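Local coordinates for protein ribonucleoside-diphosphate reductase subunit beta (Streptococcus sanguinis, PDB 4N83) that binds two manganese ions as the small subunit of a ribonucleotide reductase, which probably converts ribonucleotides into deoxyribonucleotides for DNA synthesis, at residues A[50-58]-A[235-245]. Numbering follows the deposited sequence.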
ATOM      1  N   LYS A  50       9.456  -0.846  36.823  1.00121.56           N
ATOM      2  CA  LYS A  50       9.567   0.555  36.412  1.00122.22           C
ATOM      3  C   LYS A  50       9.950   0.650  34.931  1.00121.36           C
ATOM      4  O   LYS A  50       9.392   1.459  34.189  1.00121.36           O
ATOM      5  CB  LYS A  50      10.609   1.292  37.267  1.00123.05           C
ATOM      6  CG  LYS A  50      10.132   2.619  37.842  1.00124.10           C
ATOM      7  CD  LYS A  50       9.298   2.408  39.098  1.00125.50           C
ATOM      8  CE  LYS A  50       9.026   3.716  39.822  1.00126.81           C
ATOM      9  NZ  LYS A  50       8.517   3.493  41.202  1.00128.86           N
ATOM     10  N   GLU A  51      10.901  -0.188  34.515  1.00120.88           N
ATOM     11  CA  GLU A  51      11.399  -0.187  33.138  1.00119.35           C
ATOM     12  C   GLU A  51      10.507  -0.982  32.184  1.00119.63           C
ATOM     13  O   GLU A  51      10.311  -0.571  31.040  1.00119.05           O
ATOM     14  CB  GLU A  51      12.832  -0.727  33.091  1.00118.42           C
ATOM     15  CG  GLU A  51      13.843   0.174  33.783  1.00118.51           C
ATOM     16  CD  GLU A  51      15.262  -0.355  33.709  1.00117.58           C
ATOM     17  OE1 GLU A  51      15.452  -1.587  33.784  1.00117.16           O
ATOM     18  OE2 GLU A  51      16.193   0.466  33.583  1.00117.34           O
ATOM     19  N   LYS A  52       9.980  -2.116  32.647  1.00121.64           N
ATOM     20  CA  LYS A  52       9.083  -2.948  31.828  1.00121.53           C
ATOM     21  C   LYS A  52       7.788  -2.226  31.453  1.00121.63           C
ATOM     22  O   LYS A  52       7.314  -2.343  30.322  1.00121.53           O
ATOM     23  CB  LYS A  52       8.733  -4.260  32.544  1.00122.00           C
ATOM     24  CG  LYS A  52       9.790  -5.345  32.430  1.00121.32           C
ATOM     25  CD  LYS A  52       9.283  -6.658  33.004  1.00121.44           C
ATOM     26  CE  LYS A  52      10.299  -7.774  32.839  1.00120.77           C
ATOM     27  NZ  LYS A  52       9.836  -9.038  33.475  1.00121.28           N
ATOM     28  N   ASP A  53       7.220  -1.488  32.404  1.00122.95           N
ATOM     29  CA  ASP A  53       5.954  -0.785  32.188  1.00122.95           C
ATOM     30  C   ASP A  53       6.102   0.381  31.206  1.00121.52           C
ATOM     31  O   ASP A  53       5.151   0.724  30.503  1.00122.53           O
ATOM     32  CB  ASP A  53       5.384  -0.283  33.522  1.00124.87           C
ATOM     33  CG  ASP A  53       3.887  -0.035  33.464  1.00125.69           C
ATOM     34  OD1 ASP A  53       3.127  -1.009  33.273  1.00125.69           O
ATOM     35  OD2 ASP A  53       3.468   1.129  33.627  1.00127.03           O
ATOM     36  N   LEU A  54       7.290   0.981  31.158  1.00119.84           N
ATOM     37  CA  LEU A  54       7.564   2.086  30.238  1.00118.36           C
ATOM     38  C   LEU A  54       7.613   1.629  28.778  1.00117.11           C
ATOM     39  O   LEU A  54       7.219   2.375  27.881  1.00116.65           O
ATOM     40  CB  LEU A  54       8.883   2.772  30.607  1.00118.12           C
ATOM     41  CG  LEU A  54       9.347   3.929  29.717  1.00117.21           C
ATOM     42  CD1 LEU A  54       8.294   5.025  29.639  1.00117.49           C
ATOM     43  CD2 LEU A  54      10.666   4.486  30.229  1.00117.98           C
ATOM     44  N   VAL A  55       8.100   0.411  28.547  1.00117.17           N
ATOM     45  CA  VAL A  55       8.275  -0.119  27.190  1.00115.73           C
ATOM     46  C   VAL A  55       6.937  -0.323  26.470  1.00115.42           C
ATOM     47  O   VAL A  55       6.792   0.060  25.306  1.00115.06           O
ATOM     48  CB  VAL A  55       9.090  -1.438  27.206  1.00115.17           C
ATOM     49  CG1 VAL A  55       9.059  -2.127  25.849  1.00114.06           C
ATOM     50  CG2 VAL A  55      10.528  -1.156  27.617  1.00115.05           C
ATOM     51  N   GLY A  56       5.969  -0.919  27.162  1.00115.95           N
ATOM     52  CA  GLY A  56       4.643  -1.163  26.590  1.00116.21           C
ATOM     53  C   GLY A  56       3.865   0.111  26.303  1.00116.88           C
ATOM     54  O   GLY A  56       3.172   0.208  25.288  1.00116.04           O
ATOM     55  N   LYS A  57       3.980   1.087  27.201  1.00118.35           N
ATOM     56  CA  LYS A  57       3.329   2.389  27.035  1.00119.45           C
ATOM     57  C   LYS A  57       3.911   3.180  25.861  1.00118.42           C
ATOM     58  O   LYS A  57       3.208   3.970  25.227  1.00117.53           O
ATOM     59  CB  LYS A  57       3.452   3.215  28.320  1.00121.41           C
ATOM     60  CG  LYS A  57       2.604   2.704  29.474  1.00123.07           C
ATOM     61  CD  LYS A  57       2.709   3.621  30.683  1.00124.95           C
ATOM     62  CE  LYS A  57       1.644   3.304  31.720  1.00126.55           C
ATOM     63  NZ  LYS A  57       1.748   4.196  32.907  1.00128.20           N
ATOM     64  N   VAL A  58       5.195   2.963  25.584  1.00118.44           N
ATOM     65  CA  VAL A  58       5.886   3.638  24.488  1.00117.92           C
ATOM     66  C   VAL A  58       5.436   3.089  23.136  1.00116.41           C
ATOM     67  O   VAL A  58       4.949   3.842  22.293  1.00116.08           O
ATOM     68  CB  VAL A  58       7.421   3.518  24.639  1.00118.16           C
ATOM     69  CG1 VAL A  58       8.139   3.720  23.311  1.00117.22           C
ATOM     70  CG2 VAL A  58       7.924   4.518  25.671  1.00119.49           C
ATOM     71  N   TYR A 235       3.297  14.498  27.864  1.00134.26           N
ATOM     72  CA  TYR A 235       3.377  13.049  27.652  1.00132.71           C
ATOM     73  C   TYR A 235       4.741  12.491  28.068  1.00131.89           C
ATOM     74  O   TYR A 235       4.833  11.362  28.554  1.00131.59           O
ATOM     75  CB  TYR A 235       3.091  12.711  26.182  1.00130.37           C
ATOM     76  CG  TYR A 235       3.106  11.228  25.860  1.00128.09           C
ATOM     77  CD1 TYR A 235       2.032  10.410  26.199  1.00128.40           C
ATOM     78  CD2 TYR A 235       4.192  10.649  25.210  1.00126.07           C
ATOM     79  CE1 TYR A 235       2.043   9.055  25.905  1.00126.88           C
ATOM     80  CE2 TYR A 235       4.211   9.296  24.909  1.00124.78           C
ATOM     81  CZ  TYR A 235       3.134   8.504  25.259  1.00125.18           C
ATOM     82  OH  TYR A 235       3.150   7.159  24.962  1.00123.44           O
ATOM     83  N   THR A 236       5.794  13.282  27.871  1.00131.90           N
ATOM     84  CA  THR A 236       7.146  12.896  28.280  1.00131.94           C
ATOM     85  C   THR A 236       7.230  12.784  29.802  1.00133.20           C
ATOM     86  O   THR A 236       7.704  11.778  30.330  1.00132.81           O
ATOM     87  CB  THR A 236       8.197  13.912  27.783  1.00132.24           C
ATOM     88  OG1 THR A 236       8.091  14.064  26.362  1.00130.58           O
ATOM     89  CG2 THR A 236       9.608  13.456  28.132  1.00131.86           C
ATOM     90  N   GLU A 237       6.762  13.820  30.496  1.00134.80           N
ATOM     91  CA  GLU A 237       6.727  13.825  31.961  1.00135.73           C
ATOM     92  C   GLU A 237       5.759  12.777  32.522  1.00135.70           C
ATOM     93  O   GLU A 237       5.946  12.292  33.639  1.00136.14           O
ATOM     94  CB  GLU A 237       6.364  15.221  32.485  1.00137.48           C
ATOM     95  CG  GLU A 237       7.473  16.247  32.299  1.00137.16           C
ATOM     96  CD  GLU A 237       7.055  17.657  32.674  1.00139.01           C
ATOM     97  OE1 GLU A 237       6.398  17.830  33.721  1.00141.49           O
ATOM     98  OE2 GLU A 237       7.402  18.596  31.927  1.00137.64           O
ATOM     99  N   SER A 238       4.737  12.426  31.743  1.00134.84           N
ATOM    100  CA  SER A 238       3.785  11.379  32.125  1.00135.09           C
ATOM    101  C   SER A 238       4.409   9.978  32.140  1.00134.30           C
ATOM    102  O   SER A 238       3.893   9.080  32.809  1.00134.42           O
ATOM    103  CB  SER A 238       2.572  11.394  31.187  1.00134.34           C
ATOM    104  OG  SER A 238       1.667  10.347  31.492  1.00133.98           O
ATOM    105  N   LEU A 239       5.506   9.795  31.405  1.00133.46           N
ATOM    106  CA  LEU A 239       6.176   8.496  31.305  1.00132.99           C
ATOM    107  C   LEU A 239       7.539   8.460  31.999  1.00133.64           C
ATOM    108  O   LEU A 239       7.791   7.589  32.833  1.00133.88           O
ATOM    109  CB  LEU A 239       6.365   8.117  29.833  1.00131.68           C
ATOM    110  CG  LEU A 239       5.116   7.803  29.005  1.00131.91           C
ATOM    111  CD1 LEU A 239       5.518   7.457  27.578  1.00129.77           C
ATOM    112  CD2 LEU A 239       4.311   6.672  29.629  1.00132.59           C
ATOM    113  N   TYR A 240       8.406   9.410  31.656  1.00134.49           N
ATOM    114  CA  TYR A 240       9.842   9.317  31.967  1.00134.86           C
ATOM    115  C   TYR A 240      10.294   9.894  33.321  1.00135.43           C
ATOM    116  O   TYR A 240      11.491   9.899  33.612  1.00134.74           O
ATOM    117  CB  TYR A 240      10.651   9.981  30.840  1.00134.74           C
ATOM    118  CG  TYR A 240      10.575   9.254  29.513  1.00133.92           C
ATOM    119  CD1 TYR A 240       9.641   9.618  28.545  1.00133.64           C
ATOM    120  CD2 TYR A 240      11.443   8.204  29.224  1.00133.56           C
ATOM    121  CE1 TYR A 240       9.573   8.956  27.330  1.00132.22           C
ATOM    122  CE2 TYR A 240      11.382   7.536  28.010  1.00131.72           C
ATOM    123  CZ  TYR A 240      10.446   7.915  27.067  1.00131.10           C
ATOM    124  OH  TYR A 240      10.384   7.255  25.862  1.00129.18           O
ATOM    125  N   ASP A 241       9.361  10.367  34.147  1.00135.93           N
ATOM    126  CA  ASP A 241       9.727  10.982  35.433  1.00136.75           C
ATOM    127  C   ASP A 241      10.205   9.972  36.481  1.00136.76           C
ATOM    128  O   ASP A 241      11.109  10.276  37.261  1.00137.47           O
ATOM    129  CB  ASP A 241       8.572  11.826  36.000  1.00138.29           C
ATOM    130  CG  ASP A 241       8.678  13.299  35.624  1.00138.59           C
ATOM    131  OD1 ASP A 241       9.799  13.853  35.648  1.00138.07           O
ATOM    132  OD2 ASP A 241       7.634  13.912  35.319  1.00139.12           O
ATOM    133  N   THR A 242       9.605   8.784  36.496  1.00135.63           N
ATOM    134  CA  THR A 242       9.980   7.743  37.457  1.00136.18           C
ATOM    135  C   THR A 242      11.360   7.159  37.149  1.00135.35           C
ATOM    136  O   THR A 242      12.228   7.112  38.024  1.00136.16           O
ATOM    137  CB  THR A 242       8.944   6.604  37.494  1.00135.51           C
ATOM    138  OG1 THR A 242       8.674   6.151  36.162  1.00132.77           O
ATOM    139  CG2 THR A 242       7.652   7.079  38.142  1.00137.07           C
ATOM    140  N   VAL A 243      11.553   6.714  35.909  1.00133.52           N
ATOM    141  CA  VAL A 243      12.859   6.209  35.460  1.00132.50           C
ATOM    142  C   VAL A 243      13.914   7.320  35.396  1.00133.60           C
ATOM    143  O   VAL A 243      15.108   7.057  35.547  1.00132.77           O
ATOM    144  CB  VAL A 243      12.775   5.479  34.095  1.00129.89           C
ATOM    145  CG1 VAL A 243      12.021   4.165  34.246  1.00129.38           C
ATOM    146  CG2 VAL A 243      12.129   6.351  33.024  1.00128.68           C
ATOM    147  N   GLY A 244      13.465   8.553  35.161  1.00135.20           N
ATOM    148  CA  GLY A 244      14.321   9.734  35.262  1.00136.33           C
ATOM    149  C   GLY A 244      15.124  10.067  34.017  1.00135.59           C
ATOM    150  O   GLY A 244      16.303  10.412  34.117  1.00135.86           O
ATOM    151  N   TRP A 245      14.492   9.968  32.848  1.00134.71           N
ATOM    152  CA  TRP A 245      15.108  10.402  31.587  1.00133.18           C
ATOM    153  C   TRP A 245      14.306  11.542  30.944  1.00132.09           C
ATOM    154  O   TRP A 245      14.407  11.769  29.738  1.00130.84           O
ATOM    155  CB  TRP A 245      15.215   9.239  30.588  1.00132.16           C
ATOM    156  CG  TRP A 245      15.748   7.950  31.151  1.00133.55           C
ATOM    157  CD1 TRP A 245      16.695   7.802  32.123  1.00134.97           C
ATOM    158  CD2 TRP A 245      15.381   6.624  30.744  1.00133.66           C
ATOM    159  NE1 TRP A 245      16.926   6.468  32.361  1.00135.30           N
ATOM    160  CE2 TRP A 245      16.136   5.724  31.527  1.00134.39           C
ATOM    161  CE3 TRP A 245      14.483   6.111  29.798  1.00132.86           C
ATOM    162  CZ2 TRP A 245      16.020   4.336  31.393  1.00134.21           C
ATOM    163  CZ3 TRP A 245      14.369   4.731  29.666  1.00132.31           C
ATOM    164  CH2 TRP A 245      15.134   3.861  30.460  1.00133.11           C
TER
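Leu-54 of helix 49-78 drives its side chain against the end of helix 211-240, Leu-239 and Tyr-240 included, and the turn that follows, the two short helical segments running roughly antiparallel at 146°. Its CB points toward 235-245, and CG, anti to the backbone N (chi1 178°), carries the fork onward, leaving the methyls to do the touching. CD1 packs on Leu-239 CB at 3.6 Å and also sits over one face of the Tyr-240 ring, offset toward its rim. CD2 reaches Val-243 CG2 at 3.7 Å, and Tyr-240 CE2 and Trp-245 CZ3 at 3.8 Å each. Val-243 CG2 in turn lies over one face of the Trp-245 indole, so methyl and ring pack together beside the leucine. One helical turn on, Lys-57, its chain extended beyond CG, crosses Leu-239 at a slant, CD to CD2 3.6 Å, while its NZ forms a salt bridge with Asp-53 OD2 of the same helix and the side chain a cation-pi contact with Trp-123. Val-58 CG2 lies 3.7 Å from Tyr-240 OH, a hydroxyl hydrogen-bonded to Thr-167 of helix 162-173; its side chain is about 7 Å from that of Tyr-104, the predicted active-site tyrosine. At the exposed end, Lys-50 CE rests on Thr-242 CB. Methyls and rings thus join two helices of the ferritin-like bundle chiefly by apolar packing, to which the lysines add the carbons of their chains.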